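Local atomic coordinates of acetyl xylan esterase (Paenibacillus sp. R4, PDB entry 6AGQ), a protein that probably removes acetyl groups from acetylated xylan and related sugars, acting as a cold-active esterase of the alpha/beta-hydrolase clan. Residues S35-L40 with R163-F167; S54-V60 with G72-K78; L86-Y92 with G112-I118; L205-P209 with G302-L306. One frame throughout, in Å; residues are numbered along the deposited sequence.

Interaction 1: residues S35-L40 with R163-F167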
loop_
_atom_site.group_PDB
_atom_site.type_symbol
_atom_site.label_atom_id
_atom_site.label_comp_id
_atom_site.label_asym_id
_atom_site.label_seq_id
_atom_site.Cartn_x
_atom_site.Cartn_y
_atom_site.Cartn_z
ATOM N N SER A 35 -30.077 4.829 36.676
ATOM C CA SER A 35 -30.921 4.059 35.743
ATOM C C SER A 35 -32.212 3.487 36.386
ATOM O O SER A 35 -33.246 3.448 35.731
ATOM C CB SER A 35 -30.139 2.938 35.042
ATOM O OG SER A 35 -31.016 2.036 34.363
ATOM N N ASN A 36 -32.137 3.043 37.630
ATOM C CA ASN A 36 -33.297 2.498 38.338
ATOM C C ASN A 36 -34.441 3.488 38.572
ATOM O O ASN A 36 -35.537 3.047 38.827
ATOM C CB ASN A 36 -32.894 1.924 39.712
ATOM C CG ASN A 36 -31.916 0.758 39.615
ATOM O OD1 ASN A 36 -30.905 0.738 40.320
ATOM N ND2 ASN A 36 -32.201 -0.204 38.747
ATOM N N GLN A 37 -34.191 4.794 38.477
ATOM C CA GLN A 37 -35.254 5.828 38.552
ATOM C C GLN A 37 -35.891 6.108 37.205
ATOM O O GLN A 37 -36.711 7.040 37.107
ATOM C CB GLN A 37 -34.739 7.247 38.994
ATOM C CG GLN A 37 -33.616 7.396 40.014
ATOM C CD GLN A 37 -33.916 6.808 41.383
ATOM O OE1 GLN A 37 -33.258 7.164 42.356
ATOM N NE2 GLN A 37 -34.886 5.896 41.468
ATOM N N LYS A 38 -35.461 5.428 36.144
ATOM C CA LYS A 38 -35.918 5.816 34.799
ATOM C C LYS A 38 -36.653 4.645 34.244
ATOM O O LYS A 38 -36.032 3.654 33.878
ATOM C CB LYS A 38 -34.763 6.218 33.888
ATOM C CG LYS A 38 -35.033 7.510 33.169
ATOM C CD LYS A 38 -34.949 8.711 34.123
ATOM C CE LYS A 38 -35.592 9.923 33.471
ATOM N NZ LYS A 38 -34.892 10.264 32.180
ATOM N N PRO A 39 -37.987 4.739 34.199
ATOM C CA PRO A 39 -38.745 3.676 33.520
ATOM C C PRO A 39 -38.253 3.439 32.051
ATOM O O PRO A 39 -37.729 4.367 31.390
ATOM C CB PRO A 39 -40.177 4.214 33.523
ATOM C CG PRO A 39 -40.209 5.197 34.643
ATOM C CD PRO A 39 -38.859 5.860 34.609
ATOM N N LEU A 40 -38.412 2.208 31.587
ATOM C CA LEU A 40 -38.023 1.814 30.228
ATOM C C LEU A 40 -38.874 2.449 29.141
ATOM O O LEU A 40 -38.349 2.867 28.109
ATOM C CB LEU A 40 -37.981 0.279 30.076
ATOM C CG LEU A 40 -36.559 -0.303 29.998
ATOM C CD1 LEU A 40 -35.850 -0.191 31.344
ATOM C CD2 LEU A 40 -36.643 -1.749 29.537
ATOM N N ARG A 163 -29.972 -1.994 30.532
ATOM C CA ARG A 163 -31.383 -1.792 30.265
ATOM C C ARG A 163 -31.941 -2.712 29.155
ATOM O O ARG A 163 -33.137 -3.023 29.200
ATOM C CB ARG A 163 -31.645 -0.307 30.013
ATOM C CG ARG A 163 -31.454 0.489 31.283
ATOM C CD ARG A 163 -31.295 1.963 31.013
ATOM N NE ARG A 163 -32.586 2.594 30.737
ATOM C CZ ARG A 163 -33.493 2.945 31.636
ATOM N NH1 ARG A 163 -33.297 2.761 32.961
ATOM N NH2 ARG A 163 -34.611 3.527 31.194
ATOM N N ALA A 164 -31.115 -3.184 28.218
ATOM C CA ALA A 164 -31.515 -4.290 27.339
ATOM C C ALA A 164 -31.853 -5.587 28.110
ATOM O O ALA A 164 -32.723 -6.338 27.740
ATOM C CB ALA A 164 -30.449 -4.560 26.296
ATOM N N LEU A 165 -31.165 -5.849 29.206
ATOM C CA LEU A 165 -31.534 -7.005 30.053
ATOM C C LEU A 165 -32.855 -6.729 30.778
ATOM O O LEU A 165 -33.644 -7.645 30.909
ATOM C CB LEU A 165 -30.471 -7.324 31.080
ATOM C CG LEU A 165 -29.041 -7.412 30.562
ATOM C CD1 LEU A 165 -28.045 -7.461 31.732
ATOM C CD2 LEU A 165 -28.877 -8.575 29.594
ATOM N N ASP A 166 -33.101 -5.480 31.214
ATOM C CA ASP A 166 -34.433 -5.049 31.763
ATOM C C ASP A 166 -35.519 -5.260 30.702
ATOM O O ASP A 166 -36.615 -5.668 31.024
ATOM C CB ASP A 166 -34.529 -3.519 32.169
ATOM C CG ASP A 166 -33.536 -3.073 33.301
ATOM O OD1 ASP A 166 -32.951 -3.924 33.987
ATOM O OD2 ASP A 166 -33.357 -1.826 33.508
ATOM N N PHE A 167 -35.238 -4.913 29.452
ATOM C CA PHE A 167 -36.239 -5.138 28.391
ATOM C C PHE A 167 -36.548 -6.627 28.214
ATOM O O PHE A 167 -37.739 -7.012 28.247
ATOM C CB PHE A 167 -35.849 -4.570 27.040
ATOM C CG PHE A 167 -36.838 -4.908 25.935
ATOM C CD1 PHE A 167 -38.017 -4.185 25.792
ATOM C CD2 PHE A 167 -36.602 -6.004 25.056
ATOM C CE1 PHE A 167 -38.934 -4.533 24.794
ATOM C CE2 PHE A 167 -37.495 -6.344 24.045
ATOM C CZ PHE A 167 -38.665 -5.609 23.905
#

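Interaction 2: residues S54-V60 with G72-K78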
loop_
_atom_site.group_PDB
_atom_site.type_symbol
_atom_site.label_atom_id
_atom_site.label_comp_id
_atom_site.label_asym_id
_atom_site.label_seq_id
_atom_site.Cartn_x
_atom_site.Cartn_y
_atom_site.Cartn_z
ATOM N N SER A 54 -41.710 -18.172 9.971
ATOM C CA SER A 54 -41.417 -19.024 11.148
ATOM C C SER A 54 -41.039 -18.291 12.481
ATOM O O SER A 54 -40.866 -18.929 13.528
ATOM C CB SER A 54 -40.323 -20.061 10.791
ATOM O OG SER A 54 -39.006 -19.502 10.784
ATOM N N ILE A 55 -40.869 -16.977 12.417
ATOM C CA ILE A 55 -40.520 -16.160 13.544
ATOM C C ILE A 55 -41.471 -14.945 13.614
ATOM O O ILE A 55 -42.001 -14.511 12.588
ATOM C CB ILE A 55 -39.046 -15.682 13.446
ATOM C CG1 ILE A 55 -38.802 -14.826 12.194
ATOM C CG2 ILE A 55 -38.096 -16.868 13.439
ATOM C CD1 ILE A 55 -37.385 -14.226 12.114
ATOM N N SER A 56 -41.678 -14.417 14.822
ATOM C CA SER A 56 -42.220 -13.080 14.969
ATOM C C SER A 56 -41.092 -12.091 15.205
ATOM O O SER A 56 -40.176 -12.351 16.044
ATOM C CB SER A 56 -43.236 -13.015 16.110
ATOM O OG SER A 56 -44.207 -14.038 15.891
ATOM N N ILE A 57 -41.206 -10.949 14.531
ATOM C CA ILE A 57 -40.186 -9.871 14.515
ATOM C C ILE A 57 -40.752 -8.560 14.984
ATOM O O ILE A 57 -41.670 -8.056 14.355
ATOM C CB ILE A 57 -39.612 -9.639 13.082
ATOM C CG1 ILE A 57 -38.827 -10.868 12.625
ATOM C CG2 ILE A 57 -38.719 -8.392 13.003
ATOM C CD1 ILE A 57 -38.846 -11.012 11.125
ATOM N N TYR A 58 -40.175 -7.987 16.057
ATOM C CA TYR A 58 -40.607 -6.721 16.590
ATOM C C TYR A 58 -39.570 -5.667 16.444
ATOM O O TYR A 58 -38.412 -5.876 16.732
ATOM C CB TYR A 58 -40.941 -6.862 18.061
ATOM C CG TYR A 58 -42.069 -7.847 18.321
ATOM C CD1 TYR A 58 -43.391 -7.424 18.349
ATOM C CD2 TYR A 58 -41.796 -9.195 18.474
ATOM C CE1 TYR A 58 -44.431 -8.335 18.592
ATOM C CE2 TYR A 58 -42.803 -10.122 18.691
ATOM C CZ TYR A 58 -44.127 -9.690 18.740
ATOM O OH TYR A 58 -45.101 -10.632 18.929
ATOM N N ASP A 59 -40.018 -4.510 15.997
ATOM C CA ASP A 59 -39.315 -3.316 16.025
ATOM C C ASP A 59 -39.507 -2.760 17.451
ATOM O O ASP A 59 -40.612 -2.709 17.969
ATOM C CB ASP A 59 -39.942 -2.368 14.975
ATOM C CG ASP A 59 -39.032 -1.233 14.622
ATOM O OD1 ASP A 59 -37.941 -1.198 15.227
ATOM O OD2 ASP A 59 -39.387 -0.378 13.763
ATOM N N VAL A 60 -38.416 -2.364 18.093
ATOM C CA VAL A 60 -38.420 -2.142 19.539
ATOM C C VAL A 60 -37.699 -0.818 19.819
ATOM O O VAL A 60 -36.675 -0.526 19.160
ATOM C CB VAL A 60 -37.765 -3.378 20.177
ATOM C CG1 VAL A 60 -37.107 -3.080 21.488
ATOM C CG2 VAL A 60 -38.789 -4.508 20.258
ATOM N N GLY A 72 -34.100 -1.328 18.557
ATOM C CA GLY A 72 -33.689 -2.695 18.385
ATOM C C GLY A 72 -34.659 -3.557 17.605
ATOM O O GLY A 72 -35.697 -3.085 17.042
ATOM N N TRP A 73 -34.272 -4.826 17.540
ATOM C CA TRP A 73 -35.060 -5.842 16.917
ATOM C C TRP A 73 -35.169 -6.943 17.949
ATOM O O TRP A 73 -34.170 -7.361 18.448
ATOM C CB TRP A 73 -34.407 -6.424 15.660
ATOM C CG TRP A 73 -34.208 -5.564 14.466
ATOM C CD1 TRP A 73 -33.041 -5.298 13.880
ATOM C CD2 TRP A 73 -35.225 -4.958 13.649
ATOM N NE1 TRP A 73 -33.234 -4.546 12.753
ATOM C CE2 TRP A 73 -34.568 -4.300 12.596
ATOM C CE3 TRP A 73 -36.610 -4.888 13.725
ATOM C CZ2 TRP A 73 -35.260 -3.541 11.595
ATOM C CZ3 TRP A 73 -37.314 -4.165 12.718
ATOM C CH2 TRP A 73 -36.617 -3.495 11.678
ATOM N N TYR A 74 -36.384 -7.421 18.189
ATOM C CA TYR A 74 -36.671 -8.503 19.119
ATOM C C TYR A 74 -37.362 -9.576 18.286
ATOM O O TYR A 74 -38.280 -9.283 17.554
ATOM C CB TYR A 74 -37.610 -8.029 20.234
ATOM C CG TYR A 74 -38.060 -9.125 21.190
ATOM C CD1 TYR A 74 -37.125 -9.775 22.005
ATOM C CD2 TYR A 74 -39.386 -9.439 21.347
ATOM C CE1 TYR A 74 -37.475 -10.760 22.888
ATOM C CE2 TYR A 74 -39.781 -10.446 22.255
ATOM C CZ TYR A 74 -38.812 -11.106 23.011
ATOM O OH TYR A 74 -39.143 -12.096 23.905
ATOM N N VAL A 75 -36.860 -10.782 18.346
ATOM C CA VAL A 75 -37.266 -11.894 17.477
ATOM C C VAL A 75 -37.573 -13.096 18.371
ATOM O O VAL A 75 -36.783 -13.425 19.330
ATOM C CB VAL A 75 -36.139 -12.247 16.462
ATOM C CG1 VAL A 75 -36.524 -13.406 15.625
ATOM C CG2 VAL A 75 -35.828 -11.075 15.529
ATOM N N THR A 76 -38.708 -13.741 18.104
ATOM C CA THR A 76 -39.062 -15.036 18.773
ATOM C C THR A 76 -39.614 -16.067 17.780
ATOM O O THR A 76 -40.157 -15.685 16.711
ATOM C CB THR A 76 -40.117 -14.881 19.903
ATOM O OG1 THR A 76 -41.408 -14.777 19.340
ATOM C CG2 THR A 76 -39.878 -13.660 20.710
ATOM N N PRO A 77 -39.483 -17.373 18.121
ATOM C CA PRO A 77 -40.217 -18.366 17.341
ATOM C C PRO A 77 -41.709 -17.988 17.259
ATOM O O PRO A 77 -42.248 -17.468 18.230
ATOM C CB PRO A 77 -40.060 -19.639 18.147
ATOM C CG PRO A 77 -38.971 -19.388 19.146
ATOM C CD PRO A 77 -38.990 -17.930 19.396
ATOM N N LYS A 78 -42.355 -18.166 16.103
ATOM C CA LYS A 78 -43.772 -17.819 15.999
ATOM C C LYS A 78 -44.589 -18.761 16.910
ATOM O O LYS A 78 -44.111 -19.831 17.322
ATOM C CB LYS A 78 -44.289 -17.904 14.550
ATOM C CG LYS A 78 -44.287 -19.312 13.947
ATOM C CD LYS A 78 -45.388 -19.479 12.899
ATOM C CE LYS A 78 -45.269 -20.789 12.119
ATOM N NZ LYS A 78 -45.102 -21.969 13.023
#

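Interaction 3: residues L86-Y92 with G112-I118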
loop_
_atom_site.group_PDB
_atom_site.type_symbol
_atom_site.label_atom_id
_atom_site.label_comp_id
_atom_site.label_asym_id
_atom_site.label_seq_id
_atom_site.Cartn_x
_atom_site.Cartn_y
_atom_site.Cartn_z
ATOM N N LEU A 86 -38.964 -19.143 27.378
ATOM C CA LEU A 86 -38.020 -19.004 26.295
ATOM C C LEU A 86 -36.685 -18.532 26.819
ATOM O O LEU A 86 -36.612 -17.445 27.423
ATOM C CB LEU A 86 -38.503 -17.983 25.229
ATOM C CG LEU A 86 -39.738 -18.356 24.422
ATOM C CD1 LEU A 86 -39.982 -17.332 23.346
ATOM C CD2 LEU A 86 -39.636 -19.721 23.770
ATOM N N PRO A 87 -35.623 -19.274 26.524
ATOM C CA PRO A 87 -34.290 -18.667 26.738
ATOM C C PRO A 87 -34.054 -17.453 25.830
ATOM O O PRO A 87 -34.828 -17.216 24.898
ATOM C CB PRO A 87 -33.305 -19.825 26.481
ATOM C CG PRO A 87 -34.093 -20.922 25.821
ATOM C CD PRO A 87 -35.557 -20.640 25.970
ATOM N N VAL A 88 -33.059 -16.630 26.141
ATOM C CA VAL A 88 -32.900 -15.379 25.404
ATOM C C VAL A 88 -31.434 -15.025 25.194
ATOM O O VAL A 88 -30.626 -15.216 26.054
ATOM C CB VAL A 88 -33.695 -14.181 26.017
ATOM C CG1 VAL A 88 -33.190 -13.747 27.369
ATOM C CG2 VAL A 88 -33.676 -12.959 25.118
ATOM N N LEU A 89 -31.140 -14.490 24.011
ATOM C CA LEU A 89 -29.831 -14.018 23.646
ATOM C C LEU A 89 -29.871 -12.504 23.345
ATOM O O LEU A 89 -30.714 -11.985 22.570
ATOM C CB LEU A 89 -29.344 -14.828 22.459
ATOM C CG LEU A 89 -27.872 -14.657 22.141
ATOM C CD1 LEU A 89 -27.306 -15.978 21.681
ATOM C CD2 LEU A 89 -27.640 -13.547 21.111
ATOM N N VAL A 90 -28.965 -11.780 23.962
ATOM C CA VAL A 90 -28.824 -10.333 23.671
ATOM C C VAL A 90 -27.531 -10.132 22.933
ATOM O O VAL A 90 -26.411 -10.480 23.426
ATOM C CB VAL A 90 -28.912 -9.496 24.989
ATOM C CG1 VAL A 90 -28.679 -8.030 24.721
ATOM C CG2 VAL A 90 -30.292 -9.660 25.637
ATOM N N LYS A 91 -27.677 -9.585 21.742
ATOM C CA LYS A 91 -26.561 -9.285 20.869
ATOM C C LYS A 91 -26.187 -7.762 20.877
ATOM O O LYS A 91 -27.035 -6.893 20.694
ATOM C CB LYS A 91 -26.924 -9.700 19.443
ATOM C CG LYS A 91 -25.913 -9.347 18.404
ATOM C CD LYS A 91 -26.151 -10.047 17.075
ATOM C CE LYS A 91 -25.051 -9.668 16.087
ATOM N NZ LYS A 91 -25.419 -10.135 14.718
ATOM N N TYR A 92 -24.904 -7.463 20.984
ATOM C CA TYR A 92 -24.390 -6.077 20.953
ATOM C C TYR A 92 -23.446 -5.970 19.783
ATOM O O TYR A 92 -22.781 -6.938 19.424
ATOM C CB TYR A 92 -23.650 -5.795 22.226
ATOM C CG TYR A 92 -24.430 -5.938 23.529
ATOM C CD1 TYR A 92 -25.549 -5.220 23.763
ATOM C CD2 TYR A 92 -23.991 -6.780 24.541
ATOM C CE1 TYR A 92 -26.245 -5.323 24.950
ATOM C CE2 TYR A 92 -24.659 -6.868 25.733
ATOM C CZ TYR A 92 -25.809 -6.136 25.926
ATOM O OH TYR A 92 -26.514 -6.245 27.108
ATOM N N GLY A 112 -35.302 -22.262 19.239
ATOM C CA GLY A 112 -36.325 -22.034 20.269
ATOM C C GLY A 112 -36.016 -20.890 21.240
ATOM O O GLY A 112 -36.452 -20.899 22.372
ATOM N N MET A 113 -35.274 -19.899 20.802
ATOM C CA MET A 113 -34.868 -18.822 21.693
ATOM C C MET A 113 -35.410 -17.529 21.215
ATOM O O MET A 113 -35.629 -17.339 20.037
ATOM C CB MET A 113 -33.356 -18.745 21.729
ATOM C CG MET A 113 -32.760 -19.880 22.529
ATOM S SD MET A 113 -31.068 -20.278 22.082
ATOM C CE MET A 113 -30.241 -18.681 22.011
ATOM N N ALA A 114 -35.602 -16.609 22.137
ATOM C CA ALA A 114 -35.800 -15.224 21.790
ATOM C C ALA A 114 -34.453 -14.573 21.560
ATOM O O ALA A 114 -33.449 -15.058 22.046
ATOM C CB ALA A 114 -36.527 -14.522 22.907
ATOM N N ALA A 115 -34.416 -13.457 20.832
ATOM C CA ALA A 115 -33.189 -12.723 20.699
ATOM C C ALA A 115 -33.446 -11.239 20.531
ATOM O O ALA A 115 -34.405 -10.823 19.842
ATOM C CB ALA A 115 -32.350 -13.277 19.530
ATOM N N LEU A 116 -32.549 -10.439 21.085
ATOM C CA LEU A 116 -32.643 -8.967 20.960
ATOM C C LEU A 116 -31.309 -8.448 20.459
ATOM O O LEU A 116 -30.255 -8.763 21.038
ATOM C CB LEU A 116 -32.987 -8.321 22.330
ATOM C CG LEU A 116 -32.844 -6.786 22.466
ATOM C CD1 LEU A 116 -33.986 -6.044 21.790
ATOM C CD2 LEU A 116 -32.806 -6.492 23.961
ATOM N N ALA A 117 -31.361 -7.617 19.420
ATOM C CA ALA A 117 -30.237 -6.818 19.026
ATOM C C ALA A 117 -30.531 -5.335 19.161
ATOM O O ALA A 117 -31.539 -4.890 18.692
ATOM C CB ALA A 117 -29.892 -7.128 17.579
ATOM N N ILE A 118 -29.600 -4.560 19.682
ATOM C CA ILE A 118 -29.781 -3.125 19.895
ATOM C C ILE A 118 -28.711 -2.247 19.218
ATOM O O ILE A 118 -27.609 -2.686 18.993
ATOM C CB ILE A 118 -29.751 -2.791 21.426
ATOM C CG1 ILE A 118 -28.407 -3.149 22.056
ATOM C CG2 ILE A 118 -30.877 -3.531 22.169
ATOM C CD1 ILE A 118 -28.297 -2.677 23.481
HETATM O O HOH W 1 -26.829 -5.561 18.348
#

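Interaction 4: residues L205-P209 with G302-L306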
loop_
_atom_site.group_PDB
_atom_site.type_symbol
_atom_site.label_atom_id
_atom_site.label_comp_id
_atom_site.label_asym_id
_atom_site.label_seq_id
_atom_site.Cartn_x
_atom_site.Cartn_y
_atom_site.Cartn_z
ATOM N N LEU A 205 -20.753 -14.631 25.677
ATOM C CA LEU A 205 -20.074 -15.085 24.500
ATOM C C LEU A 205 -19.285 -13.951 23.760
ATOM O O LEU A 205 -19.557 -13.696 22.587
ATOM C CB LEU A 205 -21.067 -15.745 23.560
ATOM C CG LEU A 205 -21.672 -17.083 24.020
ATOM C CD1 LEU A 205 -22.961 -16.870 24.775
ATOM C CD2 LEU A 205 -21.971 -17.957 22.810
ATOM N N PRO A 206 -18.288 -13.329 24.414
ATOM C CA PRO A 206 -17.413 -12.342 23.726
ATOM C C PRO A 206 -16.586 -12.872 22.520
ATOM O O PRO A 206 -15.833 -13.828 22.658
ATOM C CB PRO A 206 -16.517 -11.863 24.839
ATOM C CG PRO A 206 -16.421 -13.015 25.759
ATOM C CD PRO A 206 -17.751 -13.683 25.742
ATOM N N VAL A 207 -16.713 -12.251 21.359
ATOM C CA VAL A 207 -15.799 -12.531 20.248
ATOM C C VAL A 207 -14.788 -11.361 20.134
ATOM O O VAL A 207 -15.174 -10.188 20.014
ATOM C CB VAL A 207 -16.593 -12.768 18.927
ATOM C CG1 VAL A 207 -15.683 -12.899 17.728
ATOM C CG2 VAL A 207 -17.421 -14.040 19.037
ATOM N N PHE A 208 -13.502 -11.687 20.133
ATOM C CA PHE A 208 -12.415 -10.674 20.092
ATOM C C PHE A 208 -12.722 -9.318 20.709
ATOM O O PHE A 208 -12.765 -8.296 20.001
ATOM C CB PHE A 208 -11.677 -10.585 18.735
ATOM C CG PHE A 208 -12.528 -10.542 17.509
ATOM C CD1 PHE A 208 -13.365 -9.453 17.227
ATOM C CD2 PHE A 208 -12.376 -11.525 16.528
ATOM C CE1 PHE A 208 -14.088 -9.388 16.032
ATOM C CE2 PHE A 208 -13.074 -11.465 15.327
ATOM C CZ PHE A 208 -13.936 -10.399 15.076
ATOM N N PRO A 209 -12.891 -9.299 22.070
ATOM C CA PRO A 209 -13.474 -8.154 22.706
ATOM C C PRO A 209 -12.534 -6.931 22.682
ATOM O O PRO A 209 -11.336 -7.045 22.985
ATOM C CB PRO A 209 -13.769 -8.625 24.116
ATOM C CG PRO A 209 -12.875 -9.793 24.343
ATOM C CD PRO A 209 -12.706 -10.418 23.008
ATOM N N GLY A 302 -7.395 -12.715 11.606
ATOM C CA GLY A 302 -7.425 -11.407 12.216
ATOM C C GLY A 302 -8.806 -10.924 12.646
ATOM O O GLY A 302 -9.687 -11.703 13.066
ATOM N N HIS A 303 -8.972 -9.605 12.599
ATOM C CA HIS A 303 -10.249 -8.975 12.978
ATOM C C HIS A 303 -11.134 -9.058 11.730
ATOM O O HIS A 303 -10.981 -8.282 10.828
ATOM C CB HIS A 303 -9.977 -7.534 13.396
ATOM C CG HIS A 303 -11.043 -6.927 14.254
ATOM N ND1 HIS A 303 -11.994 -6.057 13.751
ATOM C CD2 HIS A 303 -11.265 -6.999 15.590
ATOM C CE1 HIS A 303 -12.774 -5.642 14.738
ATOM N NE2 HIS A 303 -12.355 -6.199 15.866
ATOM N N GLU A 304 -11.929 -10.102 11.642
ATOM C CA GLU A 304 -12.647 -10.466 10.410
ATOM C C GLU A 304 -13.753 -11.445 10.769
ATOM O O GLU A 304 -13.742 -11.980 11.883
ATOM C CB GLU A 304 -11.724 -11.088 9.359
ATOM C CG GLU A 304 -10.738 -12.139 9.872
ATOM C CD GLU A 304 -9.874 -12.772 8.768
ATOM O OE1 GLU A 304 -10.462 -13.193 7.736
ATOM O OE2 GLU A 304 -8.623 -12.859 8.944
ATOM N N GLY A 305 -14.721 -11.627 9.859
ATOM C CA GLY A 305 -15.801 -12.601 10.069
ATOM C C GLY A 305 -15.275 -14.026 10.310
ATOM O O GLY A 305 -14.299 -14.465 9.671
ATOM N N LEU A 306 -15.937 -14.747 11.228
ATOM C CA LEU A 306 -15.550 -16.088 11.653
ATOM C C LEU A 306 -16.686 -17.068 11.385
ATOM O O LEU A 306 -17.434 -17.418 12.309
ATOM C CB LEU A 306 -15.180 -16.061 13.136
ATOM C CG LEU A 306 -14.052 -15.097 13.517
ATOM C CD1 LEU A 306 -13.947 -14.982 15.061
ATOM C CD2 LEU A 306 -12.717 -15.525 12.904
#

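Interaction 1: residues S35-L40 with R163-F167
In this alpha/beta-hydrolase fold, helix 153-170 packs against the central sheet and sends Arg163 out to meet Ser35, Lys38, Pro39 and Leu40, which form the tail of helix 24-36 and the loop after it. The evidence for a specific grip lies in the guanidinium plane. NH1 of Arg163 donates to OG of Ser35 at 2.8 Å, with an N-H...O angle of 159°, and that hydroxyl sits close to the plane. The carbonyl O of Lys38 is held end-on by two nitrogens, Arg163 NH1 and Arg163 NH2, each at 3.0 Å. NH1 approaches along a lone pair in the carbonyl plane, whereas NH2 stands well above that plane. A weak bond of 3.2 Å from Arg163 NH2 to Pro39 O adds a third acceptor at the same edge, and Asp63 O is a further partner of NH2. A bend at chi3 (78°) in the Arg163 chain swings the planar group across to these acceptors.

Leu40 covers one guanidinium face, its CD1 lying 3.9 Å above the plane of Arg163 and over its centre. A leucine in place of Arg163 would probably leave the Ser35 hydroxyl and the Lys38 carbonyl without their donors and let the loop shift away from the helix. Asp166, whose OD1 forms a salt bridge with Arg200, presents its aliphatic part to Leu40, CB lying 3.7 Å from Leu40 CD1. The other leucine branch lies along the helix backbone, with Leu40 CD2 3.5 Å from Phe167 N and 3.9 Å from Phe167 CB.

Interaction 2: residues S54-V60 with G72-K78
The amide N of Tyr58 donates to the carbonyl O of Tyr74 over 2.7 Å, in a bond that is nearly straight at the hydrogen. The same Tyr74 O also lies near the plane of the Tyr58 ring, 3.6 Å from Tyr58 CD2, so one carbonyl meets both the backbone and the ring edge of its partner. Tyr74 N returns a bond to Tyr58 O, which fixes the two as an antiparallel hydrogen-bonded pair. Their side chains run side by side, and CD2 of Tyr58 comes within 3.8 Å of CD2 of Tyr74. Ser56 with Thr76 and Val60 with Gly72 repeat the pattern, spaced by the non-hydrogen-bonded pairs Ile57-Val75 and Asp59-Trp73.

This ladder is the beta hairpin of strands 55-63 and 69-77, near one edge of the mixed sheet of the alpha/beta-hydrolase fold. The strand axes approach to 4.5 Å at 164°, antiparallel with a modest twist. Val60, Tyr58, Tyr74 and Thr76 share one face. Val75, Ile57, Trp73 and Asp59 take the other; Ile55 CD1 reaches Val75 CG1 at 3.7 Å, where both side chains touch helix 106-110.

Farther along that second face a chi1 of -66°, CG beside the backbone N, brings the indole of Trp73 toward the neighbouring strand. Its CZ3 lies 3.9 Å from Asp59 CG, and the ring and carboxylate planes are 34° apart. Asp59 OD1 and Gly72 O stand 3.4 Å apart, two acceptors that cannot bond each other. Arg99 NH1 meets both, through a salt bridge and a hydrogen bond, while the same arginine makes a cation-pi contact with Trp73.

Interaction 3: residues L86-Y92 with G112-I118
Pro87 and Met113 begin the tight end of this contact, where CG of the proline ring meets CG of Met113 at 3.7 Å and the two side chains cross at about a right angle. A bend at chi3 (47°) brings the Met113 methyl onward to Leu89, CE to CB being 4.0 Å, with Trp108 of helix 106-110 touching both residues. The segments carry neighbouring parallel strands, 86-92 and 114-118, of the beta-alpha-beta unit 86-92, 106-110, 114-118 in the hydrolase sheet; their axes are inclined by 18°. Leu116 N donates to Leu89 O at 2.8 Å, and Leu116 O accepts from Lys91 N at 2.8 Å, so Leu116 is held through both its N and its O. Val88, Val90 and Leu116 face helix 153-170, and the small Ala115 and Ala117 lie on the other face.

Beyond Lys91 the ladder opens. Lys91 O and Ile118 N are 3.6 Å apart, and a water takes over, donating to Lys91 O at 2.7 Å and to Ile118 O at 3.0 Å. Apolar packing still persists there: Ile118 CD1 approaches CE1 at the edge of the Tyr92 ring at 3.7 Å, while Tyr92 OH bonds to Cys161 O. The chemistry thus changes along the pair, from direct amide bonds between buried apolar strands to a water that satisfies two carbonyls where the strands part.

Interaction 4: residues L205-P209 with G302-L306
The rings of Phe208 and His303 meet obliquely, their planes inclined at 38° and their centroids 4.5 Å apart. Phe208 CD1 lies 3.6 Å from His303 CD2, and Phe208 CE1 is as near to His303 NE2, over the imidazole face toward its rim. The histidine ring reaches this position because its CG stands anti to the backbone N (chi1 -159°). Against the opposite face of the phenyl ring, Val207 CG1 sits 3.7 Å above its centre, so Phe208 is sandwiched between its own neighbour and the histidine. At the ring edge, near the plane, Glu304 O approaches CE2 of Phe208 to 3.5 Å. Leu306 fills the corner between Phe208 and Val207, with CD1 at 3.6 Å from Phe208 CE2 and 3.8 Å from Val207 CG1.

The contact joins the end of strand 203-207 to the loop that precedes helix 309-320. His303 NE2 is hydrogen-bonded to Ser185 OG in what looks like the nucleophile elbow, and Asp274 touches the same histidine, consistent with the catalytic triad of an alpha/beta-hydrolase. The loop is also braced internally, Gly302 N donating to Glu304 OE2 at 2.9 Å, and Glu304 OE1 forms a salt bridge with Arg234 of the third subunit. With an alanine in place of Phe208 the ring between Val207 and His303 is gone, which would probably open a gap beside Leu306 CD1 and leave the imidazole freer to turn. The contact across these segments is largely apolar, consistent with Phe208 supporting one face of the imidazole while NE2 is bonded to Ser185 OG.

From the N terminus, interaction 1 opens at 35-40 and closes at 163-167, a long loop that contains both interaction 2 and interaction 3. Those two follow one another in series: the hairpin of 54-60 with 72-78 closes before the parallel pair 86-92 with 112-118 begins. They adjoin in the sheet, where strand 69-77 lies beside strand 114-118. Helix 153-170 ties all three together, since Phe167 packs on Val60 and Tyr74 of interaction 2 and on Leu116 of interaction 3. Interaction 4 opens after interaction 1 has closed, and no loops cross. It joins strand 203-207 to the loop before helix 309-320, its centre about 28 Å from that of interaction 1.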